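Local atomic coordinates of alternansucrase (Leuconostoc mesenteroides, PDB entry 6HVG), a protein that belongs to glycoside hydrolase family 70 and joins a TIM-barrel-type region to repeats related to choline-binding and putative cell-wall-binding repeats. Residues S699-F704 with V914-D919; G876-L881 with P918-N923. One frame throughout, in Å; residues are numbered along the deposited sequence.

Contact 1. Residues S699-F704 with V914-D919; sequences SNMWYF and VGNNPD
Met701 folds its side chain against Val914 and Asn916, bringing a short turn up to the end of an antiparallel sheet strand in the family 70 region. The turn is held by two backbone bonds, Tyr703 N to Asn700 O and Phe704 N to Met701 O. The opposing residues lie where strand 910-915 gives way to a loop. The Met701 chain is bent at its second and third torsions: CG stands beside the backbone N, anti to the carbonyl carbon, and the next two torsions, -61° and -66°, curl the chain rather than extend it. This curl carries CE to the two methyls of Val914, at 3.8 Å from CG1 and 3.9 Å from CG2, the side chains crossing at about a right angle. Met813 of helix 807-814 and Leu881 of strand 881-885 pack on both residues, making this a buried apolar patch.

On the side of Asn916, the side chains of Met701 and Asn916 pass each other in opposite directions, and the sulfur lies to one face of the amide, nearest its nitrogen, with SD 3.7 Å from Asn916 ND2. Asn916 holds CG between its backbone N and carbonyl carbon (chi1 58°), directing the amide to the 699-704 turn. Its ND2 hydrogen-bonds to Ser690 O, in the last turn of helix 681-692. Ser690 OG in turn bonds to Ser699 O and to Asn700 O, so this one serine links the two segments from a third part of the chain. Asn916 ND2 also approaches Ser699 O to 3.1 Å, but the angle is too poor for a hydrogen bond.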
loop_
_atom_site.group_PDB
_atom_site.type_symbol
_atom_site.label_atom_id
_atom_site.label_comp_id
_atom_site.label_asym_id
_atom_site.label_seq_id
_atom_site.Cartn_x
_atom_site.Cartn_y
_atom_site.Cartn_z
ATOM N N SER A 699 -0.303 20.015 17.136
ATOM C CA SER A 699 -1.311 21.065 17.058
ATOM C C SER A 699 -1.887 21.357 18.459
ATOM O O SER A 699 -2.006 20.467 19.320
ATOM C CB SER A 699 -2.438 20.665 16.113
ATOM O OG SER A 699 -1.931 20.114 14.925
ATOM N N ASN A 700 -2.197 22.617 18.705
ATOM C CA ASN A 700 -2.778 22.997 19.972
ATOM C C ASN A 700 -4.119 22.317 20.258
ATOM O O ASN A 700 -4.866 21.942 19.341
ATOM C CB ASN A 700 -2.962 24.505 20.033
ATOM C CG ASN A 700 -1.679 25.227 20.327
ATOM O OD1 ASN A 700 -0.617 24.618 20.417
ATOM N ND2 ASN A 700 -1.764 26.540 20.447
ATOM N N MET A 701 -4.405 22.157 21.547
ATOM C CA MET A 701 -5.668 21.614 22.000
ATOM C C MET A 701 -6.813 22.500 21.525
ATOM O O MET A 701 -7.925 22.021 21.358
ATOM C CB MET A 701 -5.690 21.517 23.517
ATOM C CG MET A 701 -4.581 20.676 24.135
ATOM S SD MET A 701 -4.538 18.946 23.653
ATOM C CE MET A 701 -6.071 18.377 24.375
ATOM N N TRP A 702 -6.541 23.787 21.312
ATOM C CA TRP A 702 -7.486 24.719 20.666
ATOM C C TRP A 702 -8.219 24.109 19.478
ATOM O O TRP A 702 -9.402 24.353 19.302
ATOM C CB TRP A 702 -6.764 25.997 20.190
ATOM C CG TRP A 702 -7.679 27.088 19.666
ATOM C CD1 TRP A 702 -8.497 27.910 20.415
ATOM C CD2 TRP A 702 -7.860 27.488 18.307
ATOM N NE1 TRP A 702 -9.186 28.783 19.595
ATOM C CE2 TRP A 702 -8.811 28.545 18.297
ATOM C CE3 TRP A 702 -7.323 27.056 17.088
ATOM C CZ2 TRP A 702 -9.218 29.171 17.123
ATOM C CZ3 TRP A 702 -7.741 27.670 15.918
ATOM C CH2 TRP A 702 -8.684 28.716 15.948
ATOM N N TYR A 703 -7.523 23.314 18.673
ATOM C CA TYR A 703 -8.130 22.753 17.460
ATOM C C TYR A 703 -9.315 21.817 17.716
ATOM O O TYR A 703 -10.175 21.676 16.845
ATOM C CB TYR A 703 -7.077 22.076 16.571
ATOM C CG TYR A 703 -6.193 23.088 15.865
ATOM C CD1 TYR A 703 -6.668 23.807 14.778
ATOM C CD2 TYR A 703 -4.890 23.345 16.303
ATOM C CE1 TYR A 703 -5.877 24.739 14.140
ATOM C CE2 TYR A 703 -4.098 24.282 15.678
ATOM C CZ TYR A 703 -4.602 24.973 14.600
ATOM O OH TYR A 703 -3.820 25.895 13.979
ATOM N N PHE A 704 -9.366 21.202 18.895
ATOM C CA PHE A 704 -10.501 20.354 19.259
ATOM C C PHE A 704 -11.824 21.122 19.290
ATOM O O PHE A 704 -12.885 20.534 19.043
ATOM C CB PHE A 704 -10.288 19.703 20.618
ATOM C CG PHE A 704 -9.371 18.513 20.597
ATOM C CD1 PHE A 704 -9.815 17.302 20.173
ATOM C CD2 PHE A 704 -8.074 18.616 21.053
ATOM C CE1 PHE A 704 -8.979 16.198 20.190
ATOM C CE2 PHE A 704 -7.232 17.519 21.079
ATOM C CZ PHE A 704 -7.681 16.308 20.638
ATOM N N VAL A 914 -6.675 18.494 30.187
ATOM C CA VAL A 914 -5.627 17.797 29.438
ATOM C C VAL A 914 -4.708 18.756 28.691
ATOM O O VAL A 914 -5.137 19.781 28.199
ATOM C CB VAL A 914 -6.227 16.740 28.491
ATOM C CG1 VAL A 914 -7.436 17.286 27.790
ATOM C CG2 VAL A 914 -5.214 16.223 27.479
ATOM N N GLY A 915 -3.427 18.404 28.643
ATOM C CA GLY A 915 -2.414 19.176 27.934
ATOM C C GLY A 915 -1.486 18.283 27.145
ATOM O O GLY A 915 -1.370 17.096 27.436
ATOM N N ASN A 916 -0.816 18.867 26.151
ATOM C CA ASN A 916 0.105 18.145 25.251
ATOM C C ASN A 916 1.531 18.639 25.365
ATOM O O ASN A 916 2.321 18.454 24.449
ATOM C CB ASN A 916 -0.366 18.290 23.798
ATOM C CG ASN A 916 -0.461 19.741 23.350
ATOM O OD1 ASN A 916 0.161 20.632 23.922
ATOM N ND2 ASN A 916 -1.248 19.977 22.314
ATOM N N ASN A 917 1.853 19.259 26.496
ATOM C CA ASN A 917 3.148 19.878 26.705
ATOM C C ASN A 917 3.797 19.340 27.985
ATOM O O ASN A 917 3.456 19.779 29.090
ATOM C CB ASN A 917 2.967 21.389 26.772
ATOM C CG ASN A 917 4.274 22.124 26.933
ATOM O OD1 ASN A 917 5.351 21.516 27.032
ATOM N ND2 ASN A 917 4.190 23.444 26.962
ATOM N N PRO A 918 4.737 18.382 27.842
ATOM C CA PRO A 918 5.370 17.780 29.011
ATOM C C PRO A 918 6.339 18.723 29.725
ATOM O O PRO A 918 6.726 18.462 30.873
ATOM C CB PRO A 918 6.120 16.597 28.417
ATOM C CG PRO A 918 6.461 17.034 27.046
ATOM C CD PRO A 918 5.278 17.827 26.586
ATOM N N ASP A 919 6.729 19.798 29.040
ATOM C CA ASP A 919 7.565 20.843 29.624
ATOM C C ASP A 919 6.740 22.059 30.029
ATOM O O ASP A 919 7.250 23.170 30.089
ATOM C CB ASP A 919 8.656 21.243 28.622
ATOM C CG ASP A 919 9.514 20.048 28.174
ATOM O OD1 ASP A 919 9.763 19.148 29.008
ATOM O OD2 ASP A 919 9.943 20.007 27.000
#

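Contact 2. Residues G876-L881 with P918-N923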
loop_
_atom_site.group_PDB
_atom_site.type_symbol
_atom_site.label_atom_id
_atom_site.label_comp_id
_atom_site.label_asym_id
_atom_site.label_seq_id
_atom_site.Cartn_x
_atom_site.Cartn_y
_atom_site.Cartn_z
ATOM N N GLY A 876 0.545 34.473 29.437
ATOM C CA GLY A 876 -0.035 33.614 30.483
ATOM C C GLY A 876 -0.589 32.273 30.005
ATOM O O GLY A 876 -0.747 31.335 30.799
ATOM N N GLU A 877 -0.845 32.179 28.697
ATOM C CA GLU A 877 -1.618 31.087 28.130
ATOM C C GLU A 877 -0.894 29.740 28.131
ATOM O O GLU A 877 0.252 29.613 27.725
ATOM C CB GLU A 877 -2.137 31.419 26.714
ATOM C CG GLU A 877 -3.157 32.561 26.662
ATOM C CD GLU A 877 -3.654 32.870 25.253
ATOM O OE1 GLU A 877 -2.868 32.730 24.292
ATOM O OE2 GLU A 877 -4.811 33.302 25.091
ATOM N N THR A 878 -1.625 28.722 28.567
ATOM C CA THR A 878 -1.104 27.379 28.790
ATOM C C THR A 878 -1.508 26.375 27.710
ATOM O O THR A 878 -0.849 25.349 27.539
ATOM C CB THR A 878 -1.647 26.893 30.135
ATOM O OG1 THR A 878 -1.211 27.775 31.169
ATOM C CG2 THR A 878 -1.160 25.537 30.448
ATOM N N ASP A 879 -2.581 26.691 26.987
ATOM C CA ASP A 879 -3.213 25.774 26.026
ATOM C C ASP A 879 -3.689 24.460 26.669
ATOM O O ASP A 879 -3.507 23.372 26.114
ATOM C CB ASP A 879 -2.278 25.519 24.842
ATOM C CG ASP A 879 -2.959 24.794 23.692
ATOM O OD1 ASP A 879 -4.016 25.275 23.261
ATOM O OD2 ASP A 879 -2.419 23.781 23.215
ATOM N N LEU A 880 -4.288 24.584 27.855
ATOM C CA LEU A 880 -4.827 23.462 28.594
ATOM C C LEU A 880 -6.326 23.375 28.279
ATOM O O LEU A 880 -7.039 24.371 28.364
ATOM C CB LEU A 880 -4.572 23.634 30.112
ATOM C CG LEU A 880 -3.873 22.484 30.879
ATOM C CD1 LEU A 880 -2.761 21.795 30.131
ATOM C CD2 LEU A 880 -3.313 22.969 32.207
ATOM N N LEU A 881 -6.795 22.192 27.879
ATOM C CA LEU A 881 -8.200 22.008 27.487
ATOM C C LEU A 881 -9.057 21.610 28.686
ATOM O O LEU A 881 -8.672 20.747 29.456
ATOM C CB LEU A 881 -8.316 20.953 26.380
ATOM C CG LEU A 881 -9.724 20.568 25.897
ATOM C CD1 LEU A 881 -9.786 20.467 24.383
ATOM C CD2 LEU A 881 -10.165 19.251 26.497
ATOM N N PRO A 918 4.737 18.382 27.842
ATOM C CA PRO A 918 5.370 17.780 29.011
ATOM C C PRO A 918 6.339 18.723 29.725
ATOM O O PRO A 918 6.726 18.462 30.873
ATOM C CB PRO A 918 6.120 16.597 28.417
ATOM C CG PRO A 918 6.461 17.034 27.046
ATOM C CD PRO A 918 5.278 17.827 26.586
ATOM N N ASP A 919 6.729 19.798 29.040
ATOM C CA ASP A 919 7.565 20.843 29.624
ATOM C C ASP A 919 6.740 22.059 30.029
ATOM O O ASP A 919 7.250 23.170 30.089
ATOM C CB ASP A 919 8.656 21.243 28.622
ATOM C CG ASP A 919 9.514 20.048 28.174
ATOM O OD1 ASP A 919 9.763 19.148 29.008
ATOM O OD2 ASP A 919 9.943 20.007 27.000
ATOM N N LEU A 920 5.465 21.853 30.322
ATOM C CA LEU A 920 4.593 22.951 30.719
ATOM C C LEU A 920 4.866 23.343 32.167
ATOM O O LEU A 920 4.823 22.502 33.067
ATOM C CB LEU A 920 3.126 22.540 30.546
ATOM C CG LEU A 920 1.960 23.532 30.599
ATOM C CD1 LEU A 920 0.916 23.065 31.599
ATOM C CD2 LEU A 920 2.360 24.975 30.828
ATOM N N LYS A 921 5.147 24.626 32.377
ATOM C CA LYS A 921 5.244 25.199 33.724
ATOM C C LYS A 921 4.327 26.415 33.800
ATOM O O LYS A 921 4.420 27.298 32.966
ATOM C CB LYS A 921 6.686 25.627 34.027
ATOM C CG LYS A 921 7.735 24.518 33.934
ATOM C CD LYS A 921 7.644 23.512 35.076
ATOM C CE LYS A 921 7.974 24.143 36.419
ATOM N NZ LYS A 921 8.118 23.118 37.490
ATOM N N LEU A 922 3.455 26.480 34.797
ATOM C CA LEU A 922 2.586 27.657 34.944
ATOM C C LEU A 922 3.323 28.852 35.526
ATOM O O LEU A 922 4.250 28.691 36.322
ATOM C CB LEU A 922 1.389 27.374 35.860
ATOM C CG LEU A 922 0.120 26.890 35.157
ATOM C CD1 LEU A 922 0.242 25.452 34.674
ATOM C CD2 LEU A 922 -1.040 27.034 36.115
ATOM N N ASN A 923 2.868 30.049 35.156
ATOM C CA ASN A 923 3.293 31.280 35.827
ATOM C C ASN A 923 2.732 31.298 37.246
ATOM O O ASN A 923 1.715 30.680 37.526
ATOM C CB ASN A 923 2.836 32.532 35.055
ATOM C CG ASN A 923 3.476 32.642 33.674
ATOM O OD1 ASN A 923 4.294 31.808 33.274
ATOM N ND2 ASN A 923 3.094 33.674 32.930
#
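Thr878 sets OG1 beside its backbone N (chi1 -60°), which leaves CG2 trans to that nitrogen and aimed at Leu920, whose own CG is trans to its N (chi1 -167°). The threonine methyl thereby meets the whole branched end of the leucine: Thr878 CG2 is 3.4 Å from Leu920 CD1, 3.6 Å from CD2 and 3.7 Å from CG, with the two side chains crossing near a right angle. A second, looser touch comes from Leu880, which slants across so that its CD1 lies 4.2 Å from Leu920 CD1. At the other end of the contact the amide of Asn923 comes up to the backbone of Gly876, ND2 standing 4.0 Å from CA. The join between these loops is thus van der Waals packing throughout, and their touching parts run in roughly opposed directions, 142° apart. Ile928 of strand 927-931 packs on Thr878, Leu880 and Leu922 together, while Ile913 of strand 910-915 and Met992 lie against Leu880. The contact therefore lies at the ends of neighbouring strands 881-885 and 910-915, where the loop leading into strand 881-885 meets the connection between strands 910-915 and 927-931.

The two contacts lie side by side, centres about 9 Å apart, and are joined through neighbouring strands 881-885 and 910-915 of one antiparallel sheet: Val914 O of contact 1 probably accepts a hydrogen bond from Leu881 N of contact 2, at 2.9 Å. A second tie is the probable bond from Met701 N to Asp879 OD2. Along the chain the order is 699-704, 876-881, 914-919 and 918-923, the last two sharing Pro918 and Asp919. One continuous run from the end of strand 910-915 thus packs first against the turn that follows helix 681-692, then against the loop before strand 881-885.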